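Local coordinates for protein HTH-type dhaKLM operon transcriptional activator DhaS (Lactococcus lactis, PDB 2IU5) that activates transcription of the dhaKLM operon by binding an inverted repeat at its promoter, acting with DhaQ in response to dihydroxyacetone, at residues K20-L25 with S62-N67. The protein carries 1 engineered substitution. Sequence-based numbering, arbitrary orientation.
Sequences KAFKDL and SWIFEN
F22 and I64 join the first helix of the TetR-type DNA-binding domain, 13-28, to helix 57-73, which follows the predicted helix-turn-helix. The contact is apolar and small, burying 129 Å² in all, and I64 supplies more than half of that. Its CD1 comes to the edge of the F22 ring, near the ring plane, 3.5 Å from CD2 of F22. The F22 side chain leaves its helix with CG anti to the backbone N (chi1 -175°), which directs the ring toward I64; I39, from helix 36-43 of the predicted helix-turn-helix, and F99, from helix 97-106, also pack on this ring. So one phenylalanine ties the first helix both to that predicted motif and to the C-terminal region. A19, about one turn before K23 on helix 13-28, also touches I64.

Of the charged groups, K23 touches I64 through its chain, CD of K23 lying 4.2 Å from CG2 of I64, and carries its ammonium on to D68, just after 62-67, in a salt bridge that links the two helices. A second salt bridge stays within helix 13-28, one turn apart and away from helix 57-73: K20 NZ lies 2.6 Å from D24 OD1, on that oxygen's syn lone pair.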
loop_
_atom_site.group_PDB
_atom_site.type_symbol
_atom_site.label_atom_id
_atom_site.label_comp_id
_atom_site.label_asym_id
_atom_site.label_seq_id
_atom_site.Cartn_x
_atom_site.Cartn_y
_atom_site.Cartn_z
ATOM N N LYS A 20 -15.246 24.584 4.873
ATOM C CA LYS A 20 -16.398 23.851 5.405
ATOM C C LYS A 20 -17.566 23.872 4.423
ATOM O O LYS A 20 -18.214 22.847 4.188
ATOM C CB LYS A 20 -16.821 24.394 6.770
ATOM C CG LYS A 20 -17.903 23.578 7.450
ATOM C CD LYS A 20 -17.482 22.108 7.516
ATOM C CE LYS A 20 -18.341 21.289 8.494
ATOM N NZ LYS A 20 -19.681 21.002 7.900
ATOM N N ALA A 21 -17.821 25.049 3.863
ATOM C CA ALA A 21 -18.845 25.173 2.829
ATOM C C ALA A 21 -18.607 24.228 1.652
ATOM O O ALA A 21 -19.523 23.521 1.204
ATOM C CB ALA A 21 -18.933 26.612 2.365
ATOM N N PHE A 22 -17.370 24.221 1.153
ATOM C CA PHE A 22 -17.022 23.329 0.047
ATOM C C PHE A 22 -17.222 21.868 0.425
ATOM O O PHE A 22 -17.805 21.086 -0.335
ATOM C CB PHE A 22 -15.598 23.577 -0.357
ATOM C CG PHE A 22 -15.168 22.798 -1.553
ATOM C CD1 PHE A 22 -15.834 22.916 -2.755
ATOM C CD2 PHE A 22 -14.079 21.937 -1.469
ATOM C CE1 PHE A 22 -15.436 22.198 -3.886
ATOM C CE2 PHE A 22 -13.670 21.208 -2.590
ATOM C CZ PHE A 22 -14.355 21.345 -3.799
ATOM N N LYS A 23 -16.736 21.499 1.610
ATOM C CA LYS A 23 -16.846 20.087 2.050
ATOM C C LYS A 23 -18.326 19.700 2.150
ATOM O O LYS A 23 -18.717 18.590 1.773
ATOM C CB LYS A 23 -16.085 19.847 3.352
ATOM C CG LYS A 23 -14.588 19.813 3.099
ATOM C CD LYS A 23 -13.786 19.378 4.330
ATOM C CE LYS A 23 -13.559 20.539 5.256
ATOM N NZ LYS A 23 -12.856 20.080 6.517
ATOM N N ASP A 24 -19.159 20.605 2.658
ATOM C CA ASP A 24 -20.601 20.394 2.699
ATOM C C ASP A 24 -21.212 20.174 1.306
ATOM O O ASP A 24 -21.997 19.235 1.110
ATOM C CB ASP A 24 -21.294 21.545 3.428
ATOM C CG ASP A 24 -21.022 21.543 4.943
ATOM O OD1 ASP A 24 -20.422 20.570 5.463
ATOM O OD2 ASP A 24 -21.415 22.527 5.613
ATOM N N LEU A 25 -20.862 21.019 0.341
ATOM C CA LEU A 25 -21.385 20.843 -1.020
ATOM C C LEU A 25 -20.899 19.540 -1.663
ATOM O O LEU A 25 -21.628 18.915 -2.431
ATOM C CB LEU A 25 -21.009 22.060 -1.861
ATOM C CG LEU A 25 -21.735 23.336 -1.417
ATOM C CD1 LEU A 25 -20.975 24.572 -1.849
ATOM C CD2 LEU A 25 -23.168 23.403 -1.934
ATOM N N SER A 62 -6.425 21.825 -2.448
ATOM C CA SER A 62 -5.052 21.651 -1.987
ATOM C C SER A 62 -4.953 22.109 -0.537
ATOM O O SER A 62 -4.327 21.450 0.312
ATOM C CB SER A 62 -4.114 22.469 -2.869
ATOM O OG SER A 62 -4.008 21.853 -4.140
ATOM N N TRP A 63 -5.577 23.244 -0.243
ATOM C CA TRP A 63 -5.528 23.806 1.100
ATOM C C TRP A 63 -6.225 22.877 2.088
ATOM O O TRP A 63 -5.717 22.627 3.197
ATOM C CB TRP A 63 -6.133 25.233 1.134
ATOM C CG TRP A 63 -5.915 25.849 2.484
ATOM C CD1 TRP A 63 -4.794 26.476 2.908
ATOM C CD2 TRP A 63 -6.833 25.875 3.583
ATOM N NE1 TRP A 63 -4.938 26.903 4.199
ATOM C CE2 TRP A 63 -6.183 26.545 4.642
ATOM C CE3 TRP A 63 -8.133 25.402 3.785
ATOM C CZ2 TRP A 63 -6.787 26.764 5.879
ATOM C CZ3 TRP A 63 -8.732 25.616 5.016
ATOM C CH2 TRP A 63 -8.055 26.291 6.050
ATOM N N ILE A 64 -7.383 22.353 1.699
ATOM C CA ILE A 64 -8.114 21.438 2.568
ATOM C C ILE A 64 -7.249 20.221 2.899
ATOM O O ILE A 64 -7.176 19.805 4.055
ATOM C CB ILE A 64 -9.418 21.015 1.896
ATOM C CG1 ILE A 64 -10.428 22.154 2.023
ATOM C CG2 ILE A 64 -9.994 19.765 2.537
ATOM C CD1 ILE A 64 -11.579 21.999 1.013
ATOM N N PHE A 65 -6.595 19.657 1.891
ATOM C CA PHE A 65 -5.795 18.448 2.114
ATOM C C PHE A 65 -4.665 18.775 3.092
ATOM O O PHE A 65 -4.393 18.023 4.045
ATOM C CB PHE A 65 -5.184 17.982 0.787
ATOM C CG PHE A 65 -6.187 17.582 -0.268
ATOM C CD1 PHE A 65 -7.461 17.141 0.063
ATOM C CD2 PHE A 65 -5.827 17.657 -1.601
ATOM C CE1 PHE A 65 -8.360 16.781 -0.945
ATOM C CE2 PHE A 65 -6.715 17.300 -2.592
ATOM C CZ PHE A 65 -7.967 16.871 -2.266
ATOM N N GLU A 66 -3.988 19.897 2.883
ATOM C CA GLU A 66 -2.827 20.211 3.720
ATOM C C GLU A 66 -3.267 20.531 5.143
ATOM O O GLU A 66 -2.662 20.074 6.117
ATOM C CB GLU A 66 -2.103 21.418 3.157
ATOM C CG GLU A 66 -1.361 21.151 1.883
ATOM C CD GLU A 66 -0.757 22.427 1.319
ATOM O OE1 GLU A 66 -1.236 23.549 1.642
ATOM O OE2 GLU A 66 0.202 22.292 0.547
ATOM N N ASN A 67 -4.323 21.315 5.266
ATOM C CA ASN A 67 -4.756 21.787 6.572
ATOM C C ASN A 67 -5.383 20.665 7.384
ATOM O O ASN A 67 -5.092 20.512 8.568
ATOM C CB ASN A 67 -5.821 22.855 6.390
ATOM C CG ASN A 67 -6.433 23.279 7.711
ATOM O OD1 ASN A 67 -5.880 24.134 8.396
ATOM N ND2 ASN A 67 -7.579 22.680 8.076
#